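Local coordinates for assembly chaperone of ribosomal protein L4 (Acl4) (PDB 5TQB) that probably acts as a dedicated chaperone that binds newly made ribosomal protein L4 and escorts it toward ribosome assembly, through a scaffold of tetratricopeptide repeats, at residues L45-Q50 / Y64-A68; I58-R62 / L91-E96. All coordinates share one frame; numbering follows the deposited sequence.

Contact 1. Residues L45-Q50 / Y64-A68; sequences LTLLGQ and YYAAA
Tyr64 lays its ring against helix 41-54, with Leu48 CB standing 3.8 Å from the ring centroid and almost on its normal, a CH-pi contact over the face. Farther along the same ring Leu48 CD1 reaches Tyr64 CE1 at 3.7 Å, while Leu45 CD2 arrives at the edge, near the ring plane. Arg28 of helix 20-32 hydrogen-bonds the Tyr64 hydroxyl. Tyr65 follows; with CG turned anti to its carbonyl carbon (chi1 -84°), the ring lies over Gly49, whose CA sits 3.9 Å from the centroid, displaced toward the rim. With no side chain at Gly49, the ring can lie directly on its backbone. The Tyr65 hydroxyl ends beside Gln50, 3.3 Å from CG, but is hydrogen-bonded to Glu86, which also bonds Gln50 NE2. Next, Ala67 offers CB to Leu45 CD1 at 3.9 Å, and Ala68 CB meets Leu45 CB at 3.7 Å, so that Leu45 touches Tyr64, Ala67 and Ala68 in turn. No hydrogen bond joins 45-50 to 64-68, whose axes run antiparallel 7.8 Å apart. Cohesion between the two helices here therefore rests on apolar and CH-pi packing, with the tyrosine hydroxyls and Gln50 NE2 bonded to neighbouring helices.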
ATOM      1  N   LEU B  45      11.535  10.969 -21.516  1.00 61.50           N
ATOM      2  CA  LEU B  45      12.096   9.635 -21.369  1.00 59.41           C
ATOM      3  C   LEU B  45      11.816   9.092 -19.970  1.00 59.19           C
ATOM      4  O   LEU B  45      11.550   7.903 -19.798  1.00 58.51           O
ATOM      5  CB  LEU B  45      13.595   9.666 -21.661  1.00 57.68           C
ATOM      6  CG  LEU B  45      13.934   9.978 -23.119  1.00 59.83           C
ATOM      7  CD1 LEU B  45      15.381  10.441 -23.265  1.00 61.35           C
ATOM      8  CD2 LEU B  45      13.660   8.759 -23.988  1.00 59.07           C
ATOM      9  N   THR B  46      11.862   9.968 -18.973  1.00 59.13           N
ATOM     10  CA  THR B  46      11.528   9.580 -17.609  1.00 55.25           C
ATOM     11  C   THR B  46      10.104   9.038 -17.562  1.00 60.63           C
ATOM     12  O   THR B  46       9.856   7.975 -16.987  1.00 62.23           O
ATOM     13  CB  THR B  46      11.656  10.773 -16.647  1.00 52.31           C
ATOM     14  OG1 THR B  46      13.030  11.152 -16.547  1.00 58.61           O
ATOM     15  CG2 THR B  46      11.141  10.432 -15.261  1.00 48.93           C
ATOM     16  N   LEU B  47       9.179   9.769 -18.182  1.00 58.97           N
ATOM     17  CA  LEU B  47       7.772   9.392 -18.180  1.00 57.32           C
ATOM     18  C   LEU B  47       7.564   8.058 -18.878  1.00 56.55           C
ATOM     19  O   LEU B  47       6.846   7.192 -18.383  1.00 55.62           O
ATOM     20  CB  LEU B  47       6.933  10.472 -18.862  1.00 58.31           C
ATOM     21  CG  LEU B  47       5.441  10.181 -19.002  1.00 57.56           C
ATOM     22  CD1 LEU B  47       4.808   9.978 -17.644  1.00 55.13           C
ATOM     23  CD2 LEU B  47       4.753  11.317 -19.746  1.00 62.18           C
ATOM     24  N   LEU B  48       8.196   7.895 -20.033  1.00 58.04           N
ATOM     25  CA  LEU B  48       8.143   6.629 -20.747  1.00 60.73           C
ATOM     26  C   LEU B  48       8.723   5.502 -19.888  1.00 61.65           C
ATOM     27  O   LEU B  48       8.313   4.347 -20.003  1.00 63.07           O
ATOM     28  CB  LEU B  48       8.894   6.741 -22.075  1.00 61.97           C
ATOM     29  CG  LEU B  48       8.098   7.361 -23.225  1.00 61.44           C
ATOM     30  CD1 LEU B  48       9.025   7.794 -24.350  1.00 62.56           C
ATOM     31  CD2 LEU B  48       7.068   6.378 -23.741  1.00 62.34           C
ATOM     32  N   GLY B  49       9.664   5.852 -19.015  1.00 61.45           N
ATOM     33  CA  GLY B  49      10.252   4.894 -18.099  1.00 61.94           C
ATOM     34  C   GLY B  49       9.263   4.448 -17.038  1.00 60.29           C
ATOM     35  O   GLY B  49       9.097   3.248 -16.811  1.00 58.69           O
ATOM     36  N   GLN B  50       8.622   5.418 -16.385  1.00 59.86           N
ATOM     37  CA  GLN B  50       7.590   5.146 -15.383  1.00 61.26           C
ATOM     38  C   GLN B  50       6.488   4.270 -15.965  1.00 62.19           C
ATOM     39  O   GLN B  50       6.019   3.336 -15.319  1.00 68.02           O
ATOM     40  CB  GLN B  50       6.936   6.444 -14.891  1.00 62.34           C
ATOM     41  CG  GLN B  50       7.866   7.447 -14.239  1.00 68.31           C
ATOM     42  CD  GLN B  50       7.214   8.813 -14.043  1.00 70.37           C
ATOM     43  OE1 GLN B  50       6.071   9.029 -14.435  1.00 74.53           O
ATOM     44  NE2 GLN B  50       7.947   9.737 -13.434  1.00 70.34           N
ATOM     45  N   TYR B  64      14.730   3.366 -21.448  1.00 59.94           N
ATOM     46  CA  TYR B  64      14.189   4.721 -21.411  1.00 63.59           C
ATOM     47  C   TYR B  64      14.859   5.541 -20.317  1.00 63.57           C
ATOM     48  O   TYR B  64      15.245   6.692 -20.533  1.00 65.32           O
ATOM     49  CB  TYR B  64      12.674   4.696 -21.187  1.00 61.91           C
ATOM     50  CG  TYR B  64      11.865   4.381 -22.430  1.00 64.42           C
ATOM     51  CD1 TYR B  64      11.970   5.172 -23.565  1.00 67.93           C
ATOM     52  CD2 TYR B  64      10.979   3.315 -22.457  1.00 64.36           C
ATOM     53  CE1 TYR B  64      11.234   4.896 -24.695  1.00 68.48           C
ATOM     54  CE2 TYR B  64      10.235   3.033 -23.584  1.00 65.38           C
ATOM     55  CZ  TYR B  64      10.366   3.832 -24.702  1.00 67.53           C
ATOM     56  OH  TYR B  64       9.632   3.568 -25.835  1.00 69.66           O
ATOM     57  N   TYR B  65      14.993   4.940 -19.141  1.00 59.42           N
ATOM     58  CA  TYR B  65      15.631   5.602 -18.014  1.00 57.70           C
ATOM     59  C   TYR B  65      17.110   5.849 -18.318  1.00 60.51           C
ATOM     60  O   TYR B  65      17.663   6.873 -17.923  1.00 63.47           O
ATOM     61  CB  TYR B  65      15.470   4.762 -16.741  1.00 57.26           C
ATOM     62  CG  TYR B  65      14.153   4.960 -16.014  1.00 56.59           C
ATOM     63  CD1 TYR B  65      13.702   6.232 -15.682  1.00 60.60           C
ATOM     64  CD2 TYR B  65      13.359   3.875 -15.659  1.00 57.50           C
ATOM     65  CE1 TYR B  65      12.502   6.417 -15.019  1.00 61.01           C
ATOM     66  CE2 TYR B  65      12.155   4.051 -14.992  1.00 55.91           C
ATOM     67  CZ  TYR B  65      11.733   5.324 -14.674  1.00 59.04           C
ATOM     68  OH  TYR B  65      10.535   5.508 -14.009  1.00 59.66           O
ATOM     69  N   ALA B  66      17.738   4.920 -19.033  1.00 59.88           N
ATOM     70  CA  ALA B  66      19.137   5.070 -19.432  1.00 62.14           C
ATOM     71  C   ALA B  66      19.313   6.218 -20.428  1.00 63.73           C
ATOM     72  O   ALA B  66      20.263   6.999 -20.334  1.00 61.20           O
ATOM     73  CB  ALA B  66      19.650   3.772 -20.034  1.00 61.66           C
ATOM     74  N   ALA B  67      18.395   6.312 -21.385  1.00 64.96           N
ATOM     75  CA  ALA B  67      18.439   7.375 -22.383  1.00 62.51           C
ATOM     76  C   ALA B  67      18.212   8.729 -21.720  1.00 61.15           C
ATOM     77  O   ALA B  67      18.783   9.737 -22.134  1.00 66.05           O
ATOM     78  CB  ALA B  67      17.400   7.130 -23.459  1.00 63.27           C
ATOM     79  N   ALA B  68      17.385   8.747 -20.682  1.00 59.90           N
ATOM     80  CA  ALA B  68      17.126   9.974 -19.942  1.00 60.26           C
ATOM     81  C   ALA B  68      18.400  10.468 -19.264  1.00 64.32           C
ATOM     82  O   ALA B  68      18.656  11.675 -19.204  1.00 65.61           O
ATOM     83  CB  ALA B  68      16.024   9.751 -18.921  1.00 58.29           C
TER

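Contact 2. Residues I58-R62 / L91-E96; sequences IDAAR and LAQLSE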
ATOM      1  N   ILE B  58      10.269  -4.334 -17.854  1.00 79.39           N
ATOM      2  CA  ILE B  58      11.460  -3.840 -17.176  1.00 78.16           C
ATOM      3  C   ILE B  58      12.556  -3.440 -18.157  1.00 75.92           C
ATOM      4  O   ILE B  58      13.266  -2.462 -17.937  1.00 73.12           O
ATOM      5  CB  ILE B  58      12.020  -4.923 -16.218  1.00 75.67           C
ATOM      6  CG1 ILE B  58      10.945  -5.374 -15.227  1.00 76.86           C
ATOM      7  CG2 ILE B  58      13.235  -4.415 -15.463  1.00 74.58           C
ATOM      8  CD1 ILE B  58      10.322  -4.251 -14.411  1.00 77.40           C
ATOM      9  N   ASP B  59      12.700  -4.202 -19.232  1.00 79.67           N
ATOM     10  CA  ASP B  59      13.787  -3.970 -20.175  1.00 84.11           C
ATOM     11  C   ASP B  59      13.562  -2.703 -20.994  1.00 79.74           C
ATOM     12  O   ASP B  59      14.515  -2.005 -21.344  1.00 79.51           O
ATOM     13  CB  ASP B  59      13.962  -5.180 -21.091  1.00 92.07           C
ATOM     14  CG  ASP B  59      14.350  -6.433 -20.328  1.00 97.12           C
ATOM     15  OD1 ASP B  59      15.550  -6.587 -20.015  1.00 99.41           O
ATOM     16  OD2 ASP B  59      13.458  -7.262 -20.040  1.00 98.45           O
ATOM     17  N   ALA B  60      12.301  -2.410 -21.299  1.00 75.55           N
ATOM     18  CA  ALA B  60      11.955  -1.167 -21.974  1.00 71.72           C
ATOM     19  C   ALA B  60      12.180  -0.014 -21.013  1.00 65.71           C
ATOM     20  O   ALA B  60      12.716   1.031 -21.386  1.00 65.31           O
ATOM     21  CB  ALA B  60      10.509  -1.195 -22.439  1.00 73.53           C
ATOM     22  N   ALA B  61      11.775  -0.221 -19.764  1.00 60.23           N
ATOM     23  CA  ALA B  61      11.939   0.788 -18.728  1.00 58.90           C
ATOM     24  C   ALA B  61      13.406   1.156 -18.515  1.00 65.31           C
ATOM     25  O   ALA B  61      13.730   2.329 -18.321  1.00 67.33           O
ATOM     26  CB  ALA B  61      11.330   0.310 -17.436  1.00 53.50           C
ATOM     27  N   ARG B  62      14.290   0.160 -18.558  1.00 64.17           N
ATOM     28  CA  ARG B  62      15.714   0.405 -18.352  1.00 64.29           C
ATOM     29  C   ARG B  62      16.289   1.258 -19.480  1.00 63.64           C
ATOM     30  O   ARG B  62      17.042   2.204 -19.238  1.00 65.86           O
ATOM     31  CB  ARG B  62      16.490  -0.914 -18.239  1.00 63.67           C
ATOM     32  CG  ARG B  62      17.971  -0.724 -17.939  1.00 67.51           C
ATOM     33  CD  ARG B  62      18.739  -2.051 -17.852  1.00 70.14           C
ATOM     34  NE  ARG B  62      18.154  -2.984 -16.887  1.00 67.06           N
ATOM     35  CZ  ARG B  62      17.380  -4.021 -17.201  1.00 67.10           C
ATOM     36  NH1 ARG B  62      17.081  -4.292 -18.468  1.00 69.87           N
ATOM     37  NH2 ARG B  62      16.898  -4.799 -16.243  1.00 65.62           N
ATOM     38  N   LEU B  91      17.361   3.026 -12.180  1.00 55.71           N
ATOM     39  CA  LEU B  91      18.431   2.273 -12.831  1.00 54.12           C
ATOM     40  C   LEU B  91      19.181   1.417 -11.819  1.00 53.41           C
ATOM     41  O   LEU B  91      19.679   0.339 -12.156  1.00 52.87           O
ATOM     42  CB  LEU B  91      19.401   3.215 -13.536  1.00 54.10           C
ATOM     43  CG  LEU B  91      18.929   3.749 -14.889  1.00 56.60           C
ATOM     44  CD1 LEU B  91      19.777   4.931 -15.309  1.00 59.38           C
ATOM     45  CD2 LEU B  91      18.981   2.653 -15.946  1.00 55.78           C
ATOM     46  N   ALA B  92      19.249   1.905 -10.583  1.00 54.14           N
ATOM     47  CA  ALA B  92      19.890   1.184  -9.488  1.00 57.78           C
ATOM     48  C   ALA B  92      19.120  -0.091  -9.152  1.00 58.86           C
ATOM     49  O   ALA B  92      19.719  -1.148  -8.954  1.00 58.99           O
ATOM     50  CB  ALA B  92      19.993   2.080  -8.259  1.00 56.95           C
ATOM     51  N   GLN B  93      17.794   0.008  -9.095  1.00 59.37           N
ATOM     52  CA  GLN B  93      16.956  -1.142  -8.774  1.00 62.45           C
ATOM     53  C   GLN B  93      16.859  -2.112  -9.939  1.00 63.59           C
ATOM     54  O   GLN B  93      16.769  -3.329  -9.747  1.00 64.35           O
ATOM     55  CB  GLN B  93      15.551  -0.696  -8.382  1.00 67.27           C
ATOM     56  CG  GLN B  93      15.459  -0.160  -6.972  1.00 71.51           C
ATOM     57  CD  GLN B  93      14.043   0.202  -6.549  1.00 75.10           C
ATOM     58  OE1 GLN B  93      13.850   0.813  -5.498  1.00 78.54           O
ATOM     59  NE2 GLN B  93      13.048  -0.172  -7.355  1.00 74.98           N
ATOM     60  N   LEU B  94      16.880  -1.564 -11.147  1.00 62.32           N
ATOM     61  CA  LEU B  94      16.735  -2.363 -12.359  1.00 64.21           C
ATOM     62  C   LEU B  94      18.063  -2.952 -12.827  1.00 61.04           C
ATOM     63  O   LEU B  94      18.101  -3.718 -13.789  1.00 60.99           O
ATOM     64  CB  LEU B  94      16.111  -1.513 -13.474  1.00 67.54           C
ATOM     65  CG  LEU B  94      14.578  -1.473 -13.493  1.00 70.16           C
ATOM     66  CD1 LEU B  94      13.989  -1.301 -12.096  1.00 74.28           C
ATOM     67  CD2 LEU B  94      14.057  -0.382 -14.431  1.00 67.36           C
ATOM     68  N   SER B  95      19.145  -2.599 -12.140  1.00 60.98           N
ATOM     69  CA  SER B  95      20.477  -3.068 -12.509  1.00 60.30           C
ATOM     70  C   SER B  95      20.544  -4.585 -12.525  1.00 59.79           C
ATOM     71  O   SER B  95      20.112  -5.244 -11.582  1.00 56.68           O
ATOM     72  CB  SER B  95      21.520  -2.532 -11.535  1.00 64.06           C
ATOM     73  OG  SER B  95      22.789  -3.107 -11.802  1.00 67.00           O
ATOM     74  N   GLU B  96      21.092  -5.125 -13.606  1.00 64.14           N
ATOM     75  CA  GLU B  96      21.168  -6.566 -13.798  1.00 71.03           C
ATOM     76  C   GLU B  96      22.400  -7.136 -13.096  1.00 73.95           C
ATOM     77  O   GLU B  96      22.444  -8.319 -12.773  1.00 72.66           O
ATOM     78  CB  GLU B  96      21.181  -6.909 -15.291  1.00 77.97           C
ATOM     79  CG  GLU B  96      22.091  -6.023 -16.145  1.00 86.77           C
ATOM     80  CD  GLU B  96      21.394  -4.764 -16.659  1.00 90.97           C
ATOM     81  OE1 GLU B  96      21.676  -3.663 -16.133  1.00 87.55           O
ATOM     82  OE2 GLU B  96      20.571  -4.877 -17.594  1.00 95.21           O
TER
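Leu94 O is gripped by two nitrogens of Arg62, which presents its guanidinium side-on. The NH2 bond is the shorter, 2.9 Å to Leu94 O, and comes in the carbonyl plane; NE reaches the same Leu94 O at 3.2 Å from above that plane, with a more bent N-H angle of 144°. The oxygen lies close to the guanidinium plane, so both N-H groups can converge on it. Glu96 approaches differently: its OE2 sits over one face of the guanidinium, 3.2 Å from Arg62 NE, a salt bridge of charges alone to which no N-H points. On the same helix as Arg62, one turn back, Asp59 OD1 takes a hydrogen bond from Arg62 NH1 at 3.2 Å, again in the guanidinium plane. The arginine chain leaves with CG anti to the backbone N (chi1 -177°) and bends only at chi3 (-55°), which swings the guanidinium round to the C-terminal part of helix 86-94. An alanine here would remove both donors to Leu94 O and is likely to leave Asp59 and Glu96, two like charges, without the cation between them. Beside these polar bonds Ile58 CG2 packs on Leu94 CG at 3.8 Å, Ala61 CB touches Leu94 CD2, and Leu91 CD2 rests on Arg62 CG. Helix 58-71, the second helix of the predicted TPR, is thus joined to helix 86-94, beyond the short helix 79-82, a side-by-side helix packing as in tetratricopeptide-repeat solenoids.

Overall arrangement
Helix 58-71 serves both contacts: in contact 1 it packs on the preceding helix 41-54, in contact 2 on helix 86-94, farther along the chain. Their centres lie 10 Å apart, and they touch directly, with Gly49 O 3.7 Å from Ala61 CB and Tyr65 O 3.9 Å from Leu91 CD1. The two differ in chemistry, contact 1 being buried and held by apolar and CH-pi packing, while contact 2, partly buried, adds bonds and salt bridges of Arg62 to apolar packing round Leu94. Both also border another protein chain: Gln50 packs on an apolar side chain of it, as does Ile58, while Leu94 meets an aromatic one. Together they link three helices, 41-54, 58-71 and 86-94, to an intermolecular interface.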